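PDB 3RBT: glutathione transferase o1 from Bombyx mori, which probably conjugates glutathione to electrophilic compounds and may also reduce dehydroascorbate at the expense of glutathione. Local coordinates for residues E124-L129 against Y177-W182; Y37-L42 against V183-L188; L78-D83 against C96-E101; R28-D33 against D86-E91. All coordinates share one frame; numbering follows the deposited sequence.

How the contacts relate
The contacts run from the thioredoxin-like domain into the helical domain of a glutathione transferase. Contacts 3 and 4 share the four-stranded sheet, their centres about 10 Å apart, and are tied by the salt bridge from R28 NH1 to E79 OE1 (2.8 Å). Contact 2 joins the two domains: helix 36-47 packs against the sheet, where V41 meets L29, and against helix 174-186. Contact 1 uses that same helix within the C-terminal domain. Its centre is about 9 Å from that of contact 2, and R40 NE lies 2.7 Å from M178 O, probably hydrogen-bonded. In this family glutathione is held by the thioredoxin-like domain, with the second substrate alongside, near the domain boundary.

Contact 1: residues E124-L129 against Y177-W182; sequences ERFNEL and YMVWPW
The ring of F126 lies against helix 174-186, with V179 CG2 over one face and W182 CB at its edge. F126 carries CG anti to the backbone N (chi1 -163°), which brings the phenyl group across the gap to meet V179 and W182 at an oblique angle. V179 CG2 sits 3.5 Å from the centroid of the F126 ring and only 17° off the ring normal, a CH-pi contact for which the short, branched valine offers a methyl close to its own helix. The opposite face is overlaid toward its rim by CB of L129, so the ring is clasped between a neighbour on its own helix and one across the interface. Around the rim, W182 CB approaches near the ring plane, 3.7 Å from F126 CE2, and W182 CE3 comes equally close to that carbon.

Such pairing of helices through buried apolar side chains builds the all-helical C-terminal domain of glutathione transferases. Helix 174-186 is kinked here: P181 has no N-H to offer the preceding turn, and the bond from W182 N to V179 O is weak. That carbonyl oxygen lies 3.3 Å from F126 CZ. F155 of helix 145-162 meets the F126 ring edge-to-face, whereas the indole of W182 continues toward the other domain and pairs edge-to-face with Y37.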
# COMPACT_ATOMS: atom_id res chain seq x y z
N GLU A 124 2.31 -4.64 -5.22
CA GLU A 124 2.63 -5.21 -3.93
C GLU A 124 3.43 -6.51 -4.06
O GLU A 124 4.47 -6.66 -3.41
CB GLU A 124 1.36 -5.41 -3.10
CG GLU A 124 1.59 -6.01 -1.73
CD GLU A 124 2.29 -5.07 -0.75
OE1 GLU A 124 2.80 -5.58 0.28
OE2 GLU A 124 2.32 -3.84 -0.98
N ARG A 125 2.95 -7.43 -4.89
CA ARG A 125 3.70 -8.65 -5.23
C ARG A 125 5.15 -8.41 -5.66
O ARG A 125 6.05 -9.18 -5.29
CB ARG A 125 2.97 -9.44 -6.32
CG ARG A 125 1.91 -10.37 -5.82
CD ARG A 125 0.98 -10.77 -6.95
NE ARG A 125 -0.28 -11.32 -6.44
CZ ARG A 125 -1.45 -11.20 -7.05
NH1 ARG A 125 -1.55 -10.52 -8.19
NH2 ARG A 125 -2.54 -11.74 -6.51
N PHE A 126 5.37 -7.35 -6.44
CA PHE A 126 6.71 -6.98 -6.92
C PHE A 126 7.69 -6.68 -5.79
O PHE A 126 8.91 -6.76 -5.98
CB PHE A 126 6.64 -5.79 -7.90
CG PHE A 126 7.89 -5.60 -8.76
CD1 PHE A 126 8.14 -6.42 -9.86
CD2 PHE A 126 8.79 -4.57 -8.48
CE1 PHE A 126 9.28 -6.22 -10.66
CE2 PHE A 126 9.93 -4.37 -9.27
CZ PHE A 126 10.18 -5.19 -10.36
N ASN A 127 7.17 -6.33 -4.61
CA ASN A 127 8.04 -6.06 -3.45
C ASN A 127 8.98 -7.21 -3.09
O ASN A 127 10.04 -6.99 -2.49
CB ASN A 127 7.22 -5.65 -2.21
CG ASN A 127 6.70 -4.23 -2.30
OD1 ASN A 127 7.24 -3.38 -3.03
ND2 ASN A 127 5.63 -3.96 -1.56
N GLU A 128 8.58 -8.44 -3.44
CA GLU A 128 9.42 -9.62 -3.21
C GLU A 128 10.66 -9.62 -4.11
O GLU A 128 11.75 -10.03 -3.68
CB GLU A 128 8.60 -10.92 -3.31
CG GLU A 128 7.51 -11.03 -2.22
CD GLU A 128 6.68 -12.31 -2.28
OE1 GLU A 128 6.50 -12.88 -3.38
OE2 GLU A 128 6.18 -12.75 -1.22
N LEU A 129 10.51 -9.13 -5.34
CA LEU A 129 11.63 -8.98 -6.26
C LEU A 129 12.56 -7.87 -5.76
O LEU A 129 13.79 -8.01 -5.78
CB LEU A 129 11.12 -8.71 -7.68
CG LEU A 129 11.98 -8.45 -8.94
CD1 LEU A 129 13.43 -8.82 -8.79
CD2 LEU A 129 11.40 -9.18 -10.14
N TYR A 177 5.78 1.25 -15.52
CA TYR A 177 6.75 2.20 -14.97
C TYR A 177 7.06 1.95 -13.49
O TYR A 177 8.19 2.19 -13.06
CB TYR A 177 6.30 3.65 -15.19
CG TYR A 177 6.28 4.10 -16.64
CD1 TYR A 177 5.11 4.56 -17.24
CD2 TYR A 177 7.45 4.07 -17.41
CE1 TYR A 177 5.11 4.98 -18.56
CE2 TYR A 177 7.45 4.50 -18.73
CZ TYR A 177 6.28 4.94 -19.30
OH TYR A 177 6.28 5.35 -20.62
N MET A 178 6.07 1.49 -12.72
CA MET A 178 6.28 1.17 -11.30
C MET A 178 7.32 0.07 -11.11
O MET A 178 8.10 0.09 -10.16
CB MET A 178 4.96 0.74 -10.63
CG MET A 178 3.93 1.87 -10.37
SD MET A 178 4.61 3.36 -9.62
CE MET A 178 4.53 2.96 -7.89
N VAL A 179 7.33 -0.87 -12.04
CA VAL A 179 8.13 -2.07 -11.97
C VAL A 179 9.52 -1.89 -12.62
O VAL A 179 10.50 -2.53 -12.21
CB VAL A 179 7.31 -3.21 -12.65
CG1 VAL A 179 8.13 -4.09 -13.52
CG2 VAL A 179 6.49 -3.99 -11.61
N TRP A 180 9.59 -0.98 -13.59
CA TRP A 180 10.79 -0.84 -14.42
C TRP A 180 12.12 -0.58 -13.68
O TRP A 180 13.11 -1.22 -14.02
CB TRP A 180 10.60 0.21 -15.53
CG TRP A 180 11.78 0.21 -16.46
CD1 TRP A 180 12.71 1.19 -16.61
CD2 TRP A 180 12.19 -0.86 -17.32
NE1 TRP A 180 13.67 0.81 -17.52
CE2 TRP A 180 13.37 -0.45 -17.97
CE3 TRP A 180 11.68 -2.14 -17.59
CZ2 TRP A 180 14.03 -1.26 -18.90
CZ3 TRP A 180 12.34 -2.95 -18.50
CH2 TRP A 180 13.51 -2.51 -19.15
N PRO A 181 12.15 0.35 -12.71
CA PRO A 181 13.45 0.66 -12.12
C PRO A 181 14.25 -0.57 -11.67
O PRO A 181 15.45 -0.64 -11.95
CB PRO A 181 13.08 1.57 -10.94
CG PRO A 181 11.88 2.27 -11.42
CD PRO A 181 11.09 1.20 -12.13
N TRP A 182 13.60 -1.53 -11.02
CA TRP A 182 14.28 -2.74 -10.57
C TRP A 182 14.65 -3.65 -11.73
O TRP A 182 15.74 -4.23 -11.74
CB TRP A 182 13.47 -3.47 -9.49
CG TRP A 182 13.44 -2.65 -8.24
CD1 TRP A 182 14.31 -2.74 -7.17
CD2 TRP A 182 12.54 -1.59 -7.93
NE1 TRP A 182 13.98 -1.80 -6.22
CE2 TRP A 182 12.90 -1.08 -6.66
CE3 TRP A 182 11.45 -1.02 -8.60
CZ2 TRP A 182 12.20 -0.03 -6.05
CZ3 TRP A 182 10.76 0.03 -8.00
CH2 TRP A 182 11.14 0.51 -6.74

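Contact 2: residues Y37-L42 against V183-L188; sequences YGHRVL and VERLYL
H39 and R185 are joined by a single, almost perfectly straight hydrogen bond. R185 NH1 donates to H39 ND1 over 3.0 Å, with an angle of 176° at the hydrogen. Each partner lies close to the other's plane, so both groups meet edge on, although their planes are turned 59° against each other. The arginine suits this place because its extended chain, straight from CG to NE, can carry its donors out to several neighbours at once. NH1 also serves P181 O, NH2 reaches M34 O and NE reaches Y234 OH, which leaves the buried guanidinium little freedom to rotate.

The E184 side of the ring is looser. E184 OE1 stands 3.3 Å from H39 CE1, near the ring plane but with no hydrogen bond between them; its bond is to Y230 OH. A water does the bridging instead, 2.6 Å from H39 NE2 and donating to E184 OE2 at 2.7 Å. That second oxygen is further held by W180 NE1. Histidine thus lets one flat side chain address an arginine at one nitrogen and a water at the other, spanning segments 37-42 and 183-188, whose nearest CA atoms, those of H39 and E184, are 10.4 Å apart.

The contact crosses the boundary between the thioredoxin-like and helical domains: helix 36-47 follows strand 27-31 on one side, helix 174-186 belongs to the bundle on the other, and Y230 of helix 227-237 touches both H39 and R185.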
# COMPACT_ATOMS: atom_id res chain seq x y z
N TYR A 37 13.27 3.97 -6.06
CA TYR A 37 11.98 4.57 -5.68
C TYR A 37 11.82 5.98 -6.25
O TYR A 37 10.72 6.37 -6.68
CB TYR A 37 11.81 4.58 -4.16
CG TYR A 37 11.66 3.19 -3.56
CD1 TYR A 37 10.45 2.50 -3.63
CD2 TYR A 37 12.76 2.55 -2.96
CE1 TYR A 37 10.32 1.20 -3.08
CE2 TYR A 37 12.64 1.26 -2.41
CZ TYR A 37 11.42 0.60 -2.48
OH TYR A 37 11.32 -0.66 -1.95
N GLY A 38 12.93 6.72 -6.30
CA GLY A 38 12.97 8.00 -7.00
C GLY A 38 12.89 7.83 -8.51
O GLY A 38 12.23 8.61 -9.19
N HIS A 39 13.56 6.80 -9.04
CA HIS A 39 13.52 6.45 -10.47
C HIS A 39 12.06 6.26 -10.93
O HIS A 39 11.64 6.80 -11.95
CB HIS A 39 14.34 5.19 -10.72
CG HIS A 39 14.62 4.89 -12.16
ND1 HIS A 39 15.51 3.91 -12.56
CD2 HIS A 39 14.14 5.44 -13.31
CE1 HIS A 39 15.55 3.86 -13.88
NE2 HIS A 39 14.73 4.78 -14.36
N ARG A 40 11.31 5.50 -10.14
CA ARG A 40 9.86 5.36 -10.26
C ARG A 40 9.11 6.66 -10.46
O ARG A 40 8.31 6.80 -11.39
CB ARG A 40 9.30 4.73 -8.99
CG ARG A 40 8.97 3.30 -9.08
CD ARG A 40 8.18 2.90 -7.84
NE ARG A 40 7.87 1.47 -7.91
CZ ARG A 40 7.43 0.73 -6.91
NH1 ARG A 40 7.24 1.26 -5.71
NH2 ARG A 40 7.19 -0.55 -7.12
N VAL A 41 9.33 7.60 -9.54
CA VAL A 41 8.66 8.88 -9.58
C VAL A 41 9.15 9.72 -10.77
O VAL A 41 8.35 10.41 -11.40
CB VAL A 41 8.82 9.66 -8.24
CG1 VAL A 41 8.09 11.00 -8.31
CG2 VAL A 41 8.27 8.82 -7.07
N LEU A 42 10.44 9.65 -11.09
CA LEU A 42 10.95 10.32 -12.30
C LEU A 42 10.26 9.83 -13.58
O LEU A 42 9.93 10.63 -14.45
CB LEU A 42 12.48 10.19 -12.42
CG LEU A 42 13.33 10.98 -11.42
CD1 LEU A 42 14.79 10.53 -11.45
CD2 LEU A 42 13.22 12.49 -11.67
N VAL A 183 13.77 -3.75 -12.73
CA VAL A 183 14.05 -4.55 -13.92
C VAL A 183 15.30 -4.03 -14.67
O VAL A 183 16.16 -4.81 -15.07
CB VAL A 183 12.81 -4.67 -14.84
CG1 VAL A 183 13.15 -5.41 -16.13
CG2 VAL A 183 11.70 -5.41 -14.11
N GLU A 184 15.39 -2.71 -14.84
CA GLU A 184 16.54 -2.11 -15.52
C GLU A 184 17.86 -2.41 -14.79
O GLU A 184 18.89 -2.65 -15.42
CB GLU A 184 16.35 -0.60 -15.63
CG GLU A 184 17.24 0.06 -16.65
CD GLU A 184 17.00 1.55 -16.68
OE1 GLU A 184 17.65 2.26 -15.88
OE2 GLU A 184 16.16 2.00 -17.49
N ARG A 185 17.79 -2.39 -13.46
CA ARG A 185 18.94 -2.71 -12.60
C ARG A 185 19.38 -4.17 -12.73
O ARG A 185 20.57 -4.45 -12.66
CB ARG A 185 18.65 -2.36 -11.14
CG ARG A 185 18.77 -0.87 -10.88
CD ARG A 185 18.06 -0.42 -9.60
NE ARG A 185 18.31 1.00 -9.37
CZ ARG A 185 17.71 1.99 -10.04
NH1 ARG A 185 16.81 1.72 -10.97
NH2 ARG A 185 18.01 3.25 -9.77
N LEU A 186 18.43 -5.08 -12.94
CA LEU A 186 18.75 -6.51 -13.06
C LEU A 186 19.75 -6.83 -14.17
O LEU A 186 20.55 -7.75 -14.02
CB LEU A 186 17.49 -7.35 -13.24
CG LEU A 186 16.52 -7.36 -12.05
CD1 LEU A 186 15.30 -8.23 -12.35
CD2 LEU A 186 17.21 -7.82 -10.76
N TYR A 187 19.70 -6.06 -15.26
CA TYR A 187 20.63 -6.25 -16.38
C TYR A 187 22.11 -6.17 -15.95
O TYR A 187 22.97 -6.71 -16.64
CB TYR A 187 20.35 -5.24 -17.51
CG TYR A 187 19.01 -5.42 -18.23
CD1 TYR A 187 18.82 -6.44 -19.16
CD2 TYR A 187 17.96 -4.55 -17.99
CE1 TYR A 187 17.59 -6.59 -19.82
CE2 TYR A 187 16.74 -4.68 -18.64
CZ TYR A 187 16.56 -5.71 -19.54
OH TYR A 187 15.35 -5.83 -20.18
N LEU A 188 22.40 -5.51 -14.83
CA LEU A 188 23.77 -5.45 -14.31
C LEU A 188 24.33 -6.86 -14.07
O LEU A 188 25.53 -7.08 -14.14
CB LEU A 188 23.87 -4.59 -13.04
CG LEU A 188 23.32 -5.08 -11.69
CD1 LEU A 188 24.27 -6.03 -10.98
CD2 LEU A 188 23.00 -3.92 -10.76
O HOH W 1 14.84 4.33 -16.89

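Contact 3: residues L78-D83 against C96-E101; sequences LEIPTD and CDYLDE
L78 and I80 turn the same face of strand 77-80 toward L99 and Y98 of helix 92-102, the strand-to-helix packing of a thioredoxin-like domain. Strand and helix axes approach to 11.2 Å at an angle of 37°, a separation that branched aliphatic and aromatic side chains fill.

The contact between the two segments is apolar. The two leucines reach toward each other tip to tip, L78 CD2 lying 3.6 Å from L99 CD2. Y98, its CG anti to the backbone N (chi1 165°), extends from the helix to meet I80 coming from the opposite direction, and also passes L89 of strand 87-89.

Polar interactions belong to the surroundings. Backbone bonds of L78 with L89 and of I80 with R87 join the strand to strand 87-89. On the helix, D97 forms a salt bridge with R120 of the second subunit and E101 one with K116 of that subunit; Y114 of the same neighbour packs on I80.

I80 touches the phenol end of Y98: the I80 CD1 methyl rests 3.4 Å from Y98 OH and 3.6 Å from Y98 CZ.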
# COMPACT_ATOMS: atom_id res chain seq x y z
N LEU A 78 8.30 14.17 -2.94
CA LEU A 78 7.79 15.09 -3.93
C LEU A 78 7.18 16.28 -3.19
O LEU A 78 6.24 16.11 -2.40
CB LEU A 78 6.75 14.41 -4.84
CG LEU A 78 6.14 15.27 -5.96
CD1 LEU A 78 7.11 15.51 -7.12
CD2 LEU A 78 4.84 14.64 -6.49
N GLU A 79 7.74 17.46 -3.45
CA GLU A 79 7.23 18.69 -2.86
C GLU A 79 6.32 19.35 -3.88
O GLU A 79 6.70 19.53 -5.03
CB GLU A 79 8.36 19.63 -2.45
CG GLU A 79 7.91 20.85 -1.62
CD GLU A 79 9.07 21.70 -1.11
OE1 GLU A 79 10.09 21.81 -1.82
OE2 GLU A 79 8.96 22.26 -0.01
N ILE A 80 5.11 19.71 -3.44
CA ILE A 80 4.06 20.19 -4.32
C ILE A 80 3.46 21.48 -3.74
O ILE A 80 3.53 21.70 -2.54
CB ILE A 80 2.95 19.11 -4.52
CG1 ILE A 80 2.34 18.68 -3.18
CG2 ILE A 80 3.51 17.88 -5.26
CD1 ILE A 80 0.98 18.02 -3.31
N PRO A 81 2.90 22.35 -4.61
CA PRO A 81 2.14 23.48 -4.07
C PRO A 81 0.79 23.00 -3.58
O PRO A 81 0.20 22.09 -4.17
CB PRO A 81 1.96 24.41 -5.28
CG PRO A 81 2.82 23.86 -6.37
CD PRO A 81 3.06 22.42 -6.07
N THR A 82 0.32 23.57 -2.47
CA THR A 82 -1.04 23.31 -2.01
C THR A 82 -1.71 24.64 -1.68
O THR A 82 -1.06 25.69 -1.75
CB THR A 82 -1.10 22.36 -0.78
OG1 THR A 82 -0.73 23.08 0.40
CG2 THR A 82 -0.19 21.13 -0.96
N ASP A 83 -2.98 24.59 -1.30
CA ASP A 83 -3.74 25.77 -0.87
C ASP A 83 -3.14 26.43 0.37
O ASP A 83 -3.27 27.65 0.56
CB ASP A 83 -5.19 25.41 -0.58
CG ASP A 83 -6.02 25.21 -1.83
OD1 ASP A 83 -5.65 25.76 -2.90
OD2 ASP A 83 -7.05 24.51 -1.75
N CYS A 96 3.04 8.64 -6.92
CA CYS A 96 2.73 8.39 -8.31
C CYS A 96 1.22 8.39 -8.55
O CYS A 96 0.77 8.87 -9.59
CB CYS A 96 3.34 7.07 -8.78
SG CYS A 96 5.16 7.10 -8.93
N ASP A 97 0.46 7.86 -7.59
CA ASP A 97 -1.00 7.85 -7.67
C ASP A 97 -1.58 9.26 -7.53
O ASP A 97 -2.52 9.62 -8.25
CB ASP A 97 -1.63 6.89 -6.63
CG ASP A 97 -1.39 5.41 -6.98
OD1 ASP A 97 -0.95 5.11 -8.11
OD2 ASP A 97 -1.68 4.55 -6.13
N TYR A 98 -0.99 10.06 -6.64
CA TYR A 98 -1.33 11.47 -6.53
C TYR A 98 -1.20 12.15 -7.90
O TYR A 98 -2.11 12.81 -8.36
CB TYR A 98 -0.46 12.20 -5.49
CG TYR A 98 -0.57 13.69 -5.63
CD1 TYR A 98 -1.68 14.37 -5.13
CD2 TYR A 98 0.39 14.43 -6.33
CE1 TYR A 98 -1.81 15.74 -5.29
CE2 TYR A 98 0.27 15.80 -6.49
CZ TYR A 98 -0.83 16.45 -5.97
OH TYR A 98 -0.97 17.82 -6.13
N LEU A 99 -0.04 11.96 -8.53
CA LEU A 99 0.24 12.55 -9.84
C LEU A 99 -0.74 12.10 -10.91
O LEU A 99 -1.17 12.91 -11.73
CB LEU A 99 1.68 12.23 -10.28
CG LEU A 99 2.78 12.81 -9.38
CD1 LEU A 99 4.15 12.28 -9.80
CD2 LEU A 99 2.75 14.35 -9.42
N ASP A 100 -1.11 10.82 -10.89
CA ASP A 100 -2.04 10.30 -11.89
C ASP A 100 -3.48 10.82 -11.73
O ASP A 100 -4.21 10.94 -12.73
CB ASP A 100 -2.04 8.77 -11.95
CG ASP A 100 -2.47 8.25 -13.31
OD1 ASP A 100 -2.07 8.84 -14.32
OD2 ASP A 100 -3.20 7.25 -13.37
N GLU A 101 -3.86 11.12 -10.50
CA GLU A 101 -5.17 11.73 -10.16
C GLU A 101 -5.20 13.25 -10.36
O GLU A 101 -6.15 13.80 -10.90
CB GLU A 101 -5.51 11.44 -8.70
CG GLU A 101 -5.89 10.02 -8.39
CD GLU A 101 -6.11 9.75 -6.91
OE1 GLU A 101 -6.33 8.58 -6.57
OE2 GLU A 101 -6.07 10.68 -6.08

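Contact 4: residues R28-D33 against D86-E91; sequences RLYHVD and DRFLFE
In the mixed sheet of the N-terminal domain, strands 27-31 and 87-89 are not neighbours but flank strand 77-80, and Y30 and F88 touch across it. Y30 CE1 lies 3.8 Å from F88 CE2. The ring centroids are 5.3 Å apart and the planes inclined at 47°, an oblique aromatic pair. With CG beside the backbone N (chi1 -64° for Y30, -83° for F88), each is swung toward the other, and the side chains cross at about a right angle. Large rings are suited to this position because they can span the width of an intervening strand.

That strand supplies the polar partner: E79 OE1 receives the hydroxyl of Y30 and forms a salt bridge with R28 NH1, while the other carboxylate oxygen, E79 OE2, lies against F88 CE2. R28 NH1 stands 5.1 Å from D86 OD2, too far for a direct bond; any attraction is probably modest, and a water near both is weakly bonded to the arginine. F66 of helix 64-69 meets the Y30 ring, whereas L29, the residue before Y30, packs on helix 36-47. Helices on both faces of a sheet whose central strands include 27-31 are the hallmark of the thioredoxin-like domain of glutathione transferases.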
# COMPACT_ATOMS: atom_id res chain seq x y z
N ARG A 28 8.85 19.60 -7.26
CA ARG A 28 10.23 19.37 -6.83
C ARG A 28 10.40 17.97 -6.24
O ARG A 28 9.74 17.62 -5.26
CB ARG A 28 10.64 20.42 -5.79
CG ARG A 28 12.10 20.36 -5.36
CD ARG A 28 12.40 21.47 -4.35
NE ARG A 28 12.38 22.80 -4.96
CZ ARG A 28 11.96 23.91 -4.36
NH1 ARG A 28 11.49 23.88 -3.11
NH2 ARG A 28 12.00 25.06 -5.01
N LEU A 29 11.29 17.19 -6.84
CA LEU A 29 11.63 15.88 -6.31
C LEU A 29 12.96 15.90 -5.56
O LEU A 29 14.00 16.26 -6.14
CB LEU A 29 11.65 14.83 -7.42
CG LEU A 29 11.73 13.36 -6.96
CD1 LEU A 29 10.44 12.91 -6.26
CD2 LEU A 29 12.07 12.42 -8.12
N TYR A 30 12.90 15.53 -4.29
CA TYR A 30 14.09 15.24 -3.49
C TYR A 30 14.42 13.76 -3.66
O TYR A 30 13.63 12.88 -3.31
CB TYR A 30 13.86 15.56 -2.01
CG TYR A 30 13.63 17.03 -1.71
CD1 TYR A 30 12.35 17.56 -1.75
CD2 TYR A 30 14.68 17.87 -1.35
CE1 TYR A 30 12.11 18.91 -1.46
CE2 TYR A 30 14.46 19.22 -1.07
CZ TYR A 30 13.16 19.73 -1.12
OH TYR A 30 12.90 21.05 -0.84
N HIS A 31 15.60 13.49 -4.21
CA HIS A 31 15.95 12.18 -4.75
C HIS A 31 17.41 11.88 -4.49
O HIS A 31 18.27 12.75 -4.66
CB HIS A 31 15.65 12.20 -6.26
CG HIS A 31 16.24 11.05 -7.02
ND1 HIS A 31 15.83 9.74 -6.84
CD2 HIS A 31 17.16 11.02 -8.02
CE1 HIS A 31 16.50 8.96 -7.67
NE2 HIS A 31 17.31 9.71 -8.40
N VAL A 32 17.70 10.67 -4.03
CA VAL A 32 19.09 10.22 -3.94
C VAL A 32 19.47 9.54 -5.26
O VAL A 32 18.81 8.61 -5.70
CB VAL A 32 19.32 9.23 -2.78
CG1 VAL A 32 20.75 8.71 -2.82
CG2 VAL A 32 19.03 9.89 -1.45
N ASP A 33 20.55 10.01 -5.87
CA ASP A 33 21.02 9.48 -7.15
C ASP A 33 21.05 7.95 -7.12
O ASP A 33 21.53 7.37 -6.16
CB ASP A 33 22.41 10.05 -7.47
CG ASP A 33 22.47 10.71 -8.83
OD1 ASP A 33 21.49 10.61 -9.60
OD2 ASP A 33 23.49 11.36 -9.13
N ASP A 86 3.58 25.01 0.35
CA ASP A 86 4.34 23.88 -0.18
C ASP A 86 4.38 22.71 0.81
O ASP A 86 4.66 22.89 1.99
CB ASP A 86 5.75 24.30 -0.56
CG ASP A 86 5.77 25.31 -1.70
OD1 ASP A 86 4.70 25.69 -2.22
OD2 ASP A 86 6.89 25.72 -2.09
N ARG A 87 4.09 21.51 0.31
CA ARG A 87 4.02 20.32 1.15
C ARG A 87 4.84 19.16 0.62
O ARG A 87 4.93 18.94 -0.59
CB ARG A 87 2.56 19.87 1.35
CG ARG A 87 1.68 20.84 2.14
CD ARG A 87 2.15 21.05 3.58
NE ARG A 87 1.34 22.08 4.24
CZ ARG A 87 1.72 23.35 4.40
NH1 ARG A 87 2.91 23.76 3.98
NH2 ARG A 87 0.91 24.22 5.00
N PHE A 88 5.44 18.43 1.55
CA PHE A 88 6.10 17.18 1.25
C PHE A 88 5.06 16.07 1.06
O PHE A 88 4.10 15.96 1.83
CB PHE A 88 7.04 16.80 2.40
CG PHE A 88 8.40 17.46 2.34
CD1 PHE A 88 9.48 16.89 3.04
CD2 PHE A 88 8.62 18.62 1.60
CE1 PHE A 88 10.74 17.48 3.02
CE2 PHE A 88 9.88 19.21 1.57
CZ PHE A 88 10.95 18.64 2.29
N LEU A 89 5.24 15.28 0.01
CA LEU A 89 4.49 14.04 -0.18
C LEU A 89 5.46 12.88 -0.16
O LEU A 89 6.51 12.95 -0.80
CB LEU A 89 3.72 14.05 -1.51
CG LEU A 89 2.27 14.56 -1.53
CD1 LEU A 89 1.65 14.33 -2.92
CD2 LEU A 89 1.44 13.87 -0.49
N PHE A 90 5.10 11.84 0.59
CA PHE A 90 5.97 10.68 0.80
C PHE A 90 5.40 9.42 0.16
O PHE A 90 4.21 9.36 -0.18
CB PHE A 90 6.16 10.43 2.31
CG PHE A 90 6.74 11.60 3.07
CD1 PHE A 90 5.95 12.35 3.93
CD2 PHE A 90 8.09 11.93 2.94
CE1 PHE A 90 6.48 13.42 4.64
CE2 PHE A 90 8.63 13.01 3.65
CZ PHE A 90 7.83 13.75 4.50
N GLU A 91 6.27 8.41 0.03
CA GLU A 91 5.94 7.05 -0.43
C GLU A 91 5.64 6.98 -1.93
O GLU A 91 4.65 7.57 -2.40
CB GLU A 91 4.81 6.42 0.41
CG GLU A 91 5.17 6.22 1.88
CD GLU A 91 4.22 5.30 2.61
OE1 GLU A 91 3.48 4.55 1.93
OE2 GLU A 91 4.20 5.32 3.87
O HOH W 2 9.48 25.00 -0.94